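Local coordinates for protein Cas13d (uncultured Ruminococcus sp, PDB 6IV9) that binds a CRISPR RNA and uses two HEPN domains to mature it and to cleave target RNA, at residues S54-G59 and T73-G78; L372-K377 and A425-L430. The protein carries 2 engineered substitutions. All blocks are in the same frame, centred on the assembly; numbering follows the deposited sequence.

Contact 1. Residues S54-G59 and T73-G78. With nucleotides of chain B.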
# COMPACT_ATOMS: atom_id res chain seq x y z
N SER A 54 -18.35 21.33 -6.80
CA SER A 54 -19.24 22.11 -5.91
C SER A 54 -20.41 21.23 -5.44
O SER A 54 -20.97 21.49 -4.41
CB SER A 54 -19.69 23.39 -6.52
OG SER A 54 -20.64 23.15 -7.53
N VAL A 55 -20.77 20.24 -6.24
CA VAL A 55 -21.87 19.33 -5.83
C VAL A 55 -21.45 18.56 -4.57
O VAL A 55 -22.22 18.49 -3.67
CB VAL A 55 -22.29 18.40 -6.98
CG1 VAL A 55 -23.37 17.44 -6.55
CG2 VAL A 55 -22.75 19.19 -8.19
N LYS A 56 -20.25 18.01 -4.56
CA LYS A 56 -19.74 17.29 -3.37
C LYS A 56 -19.54 18.27 -2.22
O LYS A 56 -19.91 17.96 -1.13
CB LYS A 56 -18.42 16.60 -3.69
CG LYS A 56 -18.48 15.55 -4.79
CD LYS A 56 -19.19 14.30 -4.38
CE LYS A 56 -19.27 13.29 -5.50
NZ LYS A 56 -19.92 12.05 -5.09
N ALA A 57 -18.98 19.44 -2.51
CA ALA A 57 -18.69 20.45 -1.47
C ALA A 57 -19.99 20.88 -0.77
O ALA A 57 -20.00 20.91 0.42
CB ALA A 57 -17.97 21.62 -2.07
N ALA A 58 -21.06 21.09 -1.54
CA ALA A 58 -22.39 21.53 -1.06
C ALA A 58 -23.04 20.46 -0.17
O ALA A 58 -23.94 20.80 0.57
CB ALA A 58 -23.27 21.93 -2.20
N GLY A 59 -22.61 19.21 -0.28
CA GLY A 59 -23.15 18.13 0.57
C GLY A 59 -23.85 16.98 -0.14
O GLY A 59 -24.23 16.07 0.56
N THR A 73 -28.48 11.24 -1.55
CA THR A 73 -27.91 11.14 -0.20
C THR A 73 -26.97 12.31 0.04
O THR A 73 -26.48 12.89 -0.90
CB THR A 73 -27.14 9.83 0.02
OG1 THR A 73 -25.99 9.84 -0.81
CG2 THR A 73 -27.97 8.59 -0.22
N SER A 74 -26.78 12.65 1.30
CA SER A 74 -25.85 13.72 1.72
C SER A 74 -24.79 13.10 2.63
O SER A 74 -24.93 11.97 3.02
CB SER A 74 -26.55 14.88 2.37
OG SER A 74 -27.05 14.54 3.63
N PHE A 75 -23.74 13.85 2.90
CA PHE A 75 -22.68 13.28 3.73
C PHE A 75 -23.03 13.35 5.21
O PHE A 75 -23.33 14.39 5.73
CB PHE A 75 -21.37 14.03 3.53
CG PHE A 75 -20.80 13.92 2.14
CD1 PHE A 75 -20.02 12.84 1.79
CD2 PHE A 75 -21.04 14.90 1.21
CE1 PHE A 75 -19.49 12.75 0.51
CE2 PHE A 75 -20.50 14.81 -0.06
CZ PHE A 75 -19.74 13.73 -0.40
N GLY A 76 -22.94 12.20 5.85
CA GLY A 76 -22.99 12.08 7.30
C GLY A 76 -21.57 12.07 7.84
O GLY A 76 -20.68 12.55 7.15
N LYS A 77 -21.36 11.57 9.04
CA LYS A 77 -20.00 11.49 9.61
C LYS A 77 -19.20 10.47 8.80
O LYS A 77 -19.74 9.44 8.48
CB LYS A 77 -20.04 11.09 11.08
CG LYS A 77 -18.79 11.42 11.87
CD LYS A 77 -18.64 10.69 13.18
CE LYS A 77 -17.26 10.87 13.80
NZ LYS A 77 -16.17 10.55 12.85
N GLY A 78 -17.97 10.81 8.46
CA GLY A 78 -17.10 9.87 7.74
C GLY A 78 -17.73 9.42 6.44
O GLY A 78 -18.03 10.27 5.63
P C B 30 -12.46 13.02 -3.84
OP1 C B 30 -11.52 14.02 -4.29
OP2 C B 30 -12.02 11.85 -3.06
O5' C B 30 -13.55 13.66 -2.88
C5' C B 30 -14.13 14.94 -3.18
C4' C B 30 -14.81 15.48 -1.96
O4' C B 30 -15.91 14.63 -1.55
C3' C B 30 -14.01 15.63 -0.68
O3' C B 30 -13.12 16.73 -0.76
C2' C B 30 -15.14 15.86 0.33
O2' C B 30 -15.61 17.20 0.32
C1' C B 30 -16.19 14.89 -0.19
N1 C B 30 -16.23 13.62 0.53
C2 C B 30 -16.76 13.67 1.81
O2 C B 30 -17.17 14.76 2.24
N3 C B 30 -16.81 12.54 2.55
C4 C B 30 -16.44 11.38 2.02
N4 C B 30 -16.62 10.28 2.75
C5 C B 30 -15.93 11.28 0.69
C6 C B 30 -15.91 12.41 -0.04
P A B 29 -12.48 7.52 -6.48
OP1 A B 29 -12.15 6.86 -5.26
OP2 A B 29 -13.46 6.96 -7.43
O5' A B 29 -12.92 8.98 -6.02
C5' A B 29 -13.18 9.99 -7.00
C4' A B 29 -14.31 10.85 -6.51
O4' A B 29 -15.48 10.00 -6.36
C3' A B 29 -14.12 11.43 -5.12
O3' A B 29 -13.23 12.56 -5.14
C2' A B 29 -15.57 11.75 -4.75
O2' A B 29 -16.03 12.93 -5.41
C1' A B 29 -16.28 10.50 -5.31
N9 A B 29 -16.40 9.47 -4.33
C8 A B 29 -15.59 8.39 -4.09
N7 A B 29 -15.89 7.74 -3.00
C5 A B 29 -16.95 8.45 -2.47
C6 A B 29 -17.69 8.30 -1.29
N6 A B 29 -17.49 7.31 -0.42
N1 A B 29 -18.67 9.20 -1.04
C2 A B 29 -18.88 10.17 -1.93
N3 A B 29 -18.24 10.43 -3.06
C4 A B 29 -17.25 9.54 -3.25
P A B 21 -18.72 21.32 -10.75
OP1 A B 21 -18.82 21.86 -9.47
OP2 A B 21 -17.43 20.79 -11.23
O5' A B 21 -19.87 20.22 -10.91
C5' A B 21 -19.60 18.90 -10.64
C4' A B 21 -20.59 18.02 -11.33
O4' A B 21 -20.39 18.15 -12.76
C3' A B 21 -20.31 16.56 -10.99
O3' A B 21 -21.16 16.10 -9.98
C2' A B 21 -20.54 15.81 -12.28
O2' A B 21 -21.90 15.52 -12.47
C1' A B 21 -20.16 16.86 -13.32
N9 A B 21 -18.81 16.83 -13.89
C8 A B 21 -17.82 17.79 -13.80
N7 A B 21 -16.81 17.57 -14.59
C5 A B 21 -17.15 16.40 -15.25
C6 A B 21 -16.47 15.60 -16.18
N6 A B 21 -15.29 15.92 -16.71
N1 A B 21 -17.09 14.49 -16.62
C2 A B 21 -18.28 14.18 -16.12
N3 A B 21 -19.01 14.83 -15.23
C4 A B 21 -18.38 15.94 -14.83
O HOH W 1 -23.73 16.70 3.93
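Gly59 O takes a hydrogen bond and a C-H contact from the end of strand 69-75. Phe75 N donates the bond to Gly59 O (3.3 Å, 140° at the hydrogen), Ser74 CA brings its C-H to the same oxygen at 3.1 Å, and a water that also donates to Phe75 O adds a weak hydrogen bond. Gly59 has positive phi and closes helix 54-58 in a Schellman motif. With CG of Phe75 anti to its carbonyl carbon (chi1 -65°), the ring has Gly59 CA at its edge. One ring face carries the cytosine of C30 of chain B, with Phe75 CE1 3.2 Å from C30 C2. The Lys56 and Phe75 side chains cross at about a right angle, with Lys56 CD 4.1 Å from Phe75 CZ; Lys56 NZ bonds to A29 N3 of chain B, to Lys61 O and, as a salt bridge, to an RNA phosphate. Replacing Phe75 by an alanine would probably leave the cytosine without its flat support and open a gap beside Lys56. Ser54 N and OG both bond to A21 OP1 of chain B. Helix 54-58 rests on strand 129-132 through Val55 and Ala58, while strand 69-75 runs between strands 60-65 and 81-88.

Contact 2. Residues L372-K377 and A425-L430. With nucleotides of chain B.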
# COMPACT_ATOMS: atom_id res chain seq x y z
N LEU A 372 -11.49 11.21 13.11
CA LEU A 372 -12.15 12.49 13.48
C LEU A 372 -12.70 13.25 12.25
O LEU A 372 -13.60 14.03 12.45
CB LEU A 372 -11.09 13.36 14.15
CG LEU A 372 -11.14 13.51 15.66
CD1 LEU A 372 -11.86 12.37 16.33
CD2 LEU A 372 -9.75 13.69 16.23
N GLY A 373 -12.19 13.01 11.05
CA GLY A 373 -12.63 13.76 9.86
C GLY A 373 -11.71 14.94 9.55
O GLY A 373 -12.03 15.72 8.70
N PHE A 374 -10.61 15.04 10.27
CA PHE A 374 -9.56 16.05 10.03
C PHE A 374 -8.25 15.54 10.64
O PHE A 374 -8.30 14.66 11.47
CB PHE A 374 -9.95 17.43 10.56
CG PHE A 374 -10.44 17.40 11.97
CD1 PHE A 374 -9.55 17.46 13.02
CD2 PHE A 374 -11.78 17.27 12.25
CE1 PHE A 374 -10.01 17.42 14.33
CE2 PHE A 374 -12.23 17.23 13.55
CZ PHE A 374 -11.34 17.30 14.58
N SER A 375 -7.14 16.13 10.24
CA SER A 375 -5.82 15.66 10.70
C SER A 375 -5.39 16.35 11.98
O SER A 375 -5.21 17.54 11.97
CB SER A 375 -4.80 15.84 9.61
OG SER A 375 -3.51 15.57 10.06
N ILE A 376 -5.26 15.58 13.05
CA ILE A 376 -4.76 16.12 14.34
C ILE A 376 -3.30 16.54 14.15
O ILE A 376 -2.93 17.61 14.57
CB ILE A 376 -4.93 15.08 15.45
CG1 ILE A 376 -6.39 14.94 15.87
CG2 ILE A 376 -4.04 15.41 16.62
CD1 ILE A 376 -6.95 16.16 16.52
N LYS A 377 -2.54 15.72 13.45
CA LYS A 377 -1.11 16.00 13.19
C LYS A 377 -1.00 17.32 12.42
O LYS A 377 -0.14 18.10 12.73
CB LYS A 377 -0.53 14.85 12.37
CG LYS A 377 0.82 15.08 11.74
CD LYS A 377 1.33 13.83 11.09
CE LYS A 377 2.54 14.04 10.21
NZ LYS A 377 3.00 12.76 9.62
N ALA A 425 -17.88 21.22 13.32
CA ALA A 425 -17.79 22.50 12.59
C ALA A 425 -16.56 22.49 11.68
O ALA A 425 -16.64 23.01 10.60
CB ALA A 425 -17.73 23.64 13.56
N LEU A 426 -15.45 21.96 12.17
CA LEU A 426 -14.21 21.91 11.38
C LEU A 426 -14.40 21.02 10.14
O LEU A 426 -14.02 21.43 9.07
CB LEU A 426 -13.11 21.37 12.28
CG LEU A 426 -11.73 21.32 11.66
CD1 LEU A 426 -11.41 22.62 10.98
CD2 LEU A 426 -10.69 20.97 12.69
N VAL A 427 -15.04 19.88 10.30
CA VAL A 427 -15.29 18.97 9.15
C VAL A 427 -16.17 19.70 8.13
O VAL A 427 -15.85 19.67 6.98
CB VAL A 427 -15.95 17.67 9.61
CG1 VAL A 427 -16.43 16.84 8.44
CG2 VAL A 427 -15.03 16.86 10.49
N ARG A 428 -17.19 20.40 8.59
CA ARG A 428 -18.07 21.11 7.64
C ARG A 428 -17.25 22.13 6.86
O ARG A 428 -17.39 22.18 5.67
CB ARG A 428 -19.22 21.76 8.39
CG ARG A 428 -20.23 22.48 7.51
CD ARG A 428 -21.45 22.89 8.30
NE ARG A 428 -22.35 21.78 8.48
CZ ARG A 428 -23.18 21.64 9.49
NH1 ARG A 428 -23.55 22.70 10.20
NH2 ARG A 428 -23.66 20.46 9.79
N LYS A 429 -16.39 22.89 7.52
CA LYS A 429 -15.60 23.91 6.79
C LYS A 429 -14.69 23.23 5.77
O LYS A 429 -14.57 23.75 4.69
CB LYS A 429 -14.74 24.74 7.74
CG LYS A 429 -15.49 25.75 8.58
CD LYS A 429 -14.58 26.46 9.52
CE LYS A 429 -15.31 27.39 10.46
NZ LYS A 429 -15.37 26.82 11.82
N LEU A 430 -14.05 22.13 6.14
CA LEU A 430 -13.15 21.40 5.22
C LEU A 430 -13.96 20.85 4.04
O LEU A 430 -13.50 20.94 2.94
CB LEU A 430 -12.44 20.30 6.01
CG LEU A 430 -11.48 20.83 7.07
CD1 LEU A 430 -10.99 19.73 7.97
CD2 LEU A 430 -10.33 21.57 6.44
P C B 32 -9.42 16.73 5.16
OP1 C B 32 -8.61 17.79 5.84
OP2 C B 32 -8.96 16.23 3.86
O5' C B 32 -9.64 15.56 6.19
C5' C B 32 -8.76 14.44 6.34
C4' C B 32 -9.43 13.40 7.18
O4' C B 32 -10.55 12.86 6.46
C3' C B 32 -8.57 12.20 7.48
O3' C B 32 -7.75 12.44 8.62
C2' C B 32 -9.60 11.13 7.74
O2' C B 32 -10.15 11.18 9.04
C1' C B 32 -10.64 11.46 6.68
N1 C B 32 -10.41 10.76 5.40
C2 C B 32 -10.61 9.39 5.35
O2 C B 32 -10.90 8.79 6.39
N3 C B 32 -10.46 8.74 4.17
C4 C B 32 -10.15 9.43 3.07
N4 C B 32 -10.03 8.76 1.92
C5 C B 32 -10.02 10.85 3.08
C6 C B 32 -10.15 11.47 4.26
P U B 31 -11.71 16.50 0.07
OP1 U B 31 -11.10 17.80 -0.14
OP2 U B 31 -11.09 15.17 -0.18
O5' U B 31 -12.04 16.35 1.62
C5' U B 31 -12.62 17.48 2.31
C4' U B 31 -12.97 17.03 3.70
O4' U B 31 -14.03 16.06 3.63
C3' U B 31 -11.90 16.29 4.51
O3' U B 31 -10.90 17.19 5.01
C2' U B 31 -12.74 15.64 5.59
O2' U B 31 -13.12 16.57 6.58
C1' U B 31 -13.97 15.23 4.79
N1 U B 31 -13.81 13.86 4.33
C2 U B 31 -14.11 12.87 5.23
O2 U B 31 -14.48 13.11 6.37
N3 U B 31 -13.94 11.61 4.75
C4 U B 31 -13.51 11.24 3.48
O4 U B 31 -13.36 10.06 3.20
C5 U B 31 -13.22 12.33 2.63
C6 U B 31 -13.36 13.57 3.07
P C B 33 -6.20 12.16 8.57
OP1 C B 33 -5.68 12.36 9.94
OP2 C B 33 -5.63 12.84 7.38
O5' C B 33 -6.12 10.60 8.23
C5' C B 33 -6.61 9.62 9.15
C4' C B 33 -6.61 8.26 8.54
O4' C B 33 -7.64 8.19 7.53
C3' C B 33 -5.36 7.85 7.79
O3' C B 33 -4.37 7.38 8.69
C2' C B 33 -5.88 6.74 6.91
O2' C B 33 -6.16 5.55 7.62
C1' C B 33 -7.20 7.36 6.46
N1 C B 33 -7.06 8.16 5.22
C2 C B 33 -7.07 7.46 4.01
O2 C B 33 -7.14 6.22 4.04
N3 C B 33 -6.96 8.15 2.86
C4 C B 33 -6.81 9.48 2.88
N4 C B 33 -6.76 10.12 1.72
C5 C B 33 -6.83 10.22 4.10
C6 C B 33 -6.98 9.52 5.23
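Leu426 sets its CD2 methyl over the face of the Phe374 ring in a CH-pi contact, 3.7 Å from that methyl to the ring centroid and 13° off the ring normal. Val427 comes to the rim instead: its CG2 lies at the ring edge, 3.7 Å from Phe374 CD2. Leu430, one helical turn beyond Leu426, closes the root of the ring with CD1 3.6 Å from Phe374 CB. With CG between the backbone N and the carbonyl carbon (chi1 50°), the Phe374 ring is directed at helix 420-432. Leu372 CB covers its second face, offset toward the rim. Gly373 fits tightly here, since a beta carbon would collide with Val427 CG2. Its carbonyl is also used: U31 O2' of chain B donates a short hydrogen bond to Gly373 O (2.5 Å), whereas Gly373 N reaches C32 O2' of chain B only weakly.

Farther out, Tyr415 meets the Phe374 ring edge-to-face, and Ile442 of helix 436-464 backs Leu426 and Leu430. Tyr443 OH bonds to Ser375 N, and Ser375 OG caps Lys378 N. Ser375 CA lies 3.4 Å from C33 OP1 of chain B, a place where the dipole of helix 376-386 would probably be favourable to the negative charge. A loop that meets ribose hydroxyls at Gly373 and a phosphate at an N-capped helix start is consistent with recognition of the crRNA through its sugar-phosphate backbone at this site.

Overall arrangement
Both contacts are buried, their centres 14 Å apart on the same side of the chain's centre, and together they follow the bound RNA: contact 1 meets A29 and C30 as well as the more distant A21, contact 2 the next nucleotides, U31 to C33. No secondary-structure element is common to the two. The first joins a short helix to a strand and combines one backbone hydrogen bond with an aromatic side chain stacked on a base, the RNA being met at both bases and phosphates; the second is an apolar cluster between a loop and a helix, beside sugars and phosphates. Each uses a glycine of positive phi. Hydrogen bonds from Lys77 to Asn371 and from Arg431 to Gly76 tie the loop after strand 69-75 to the helical part.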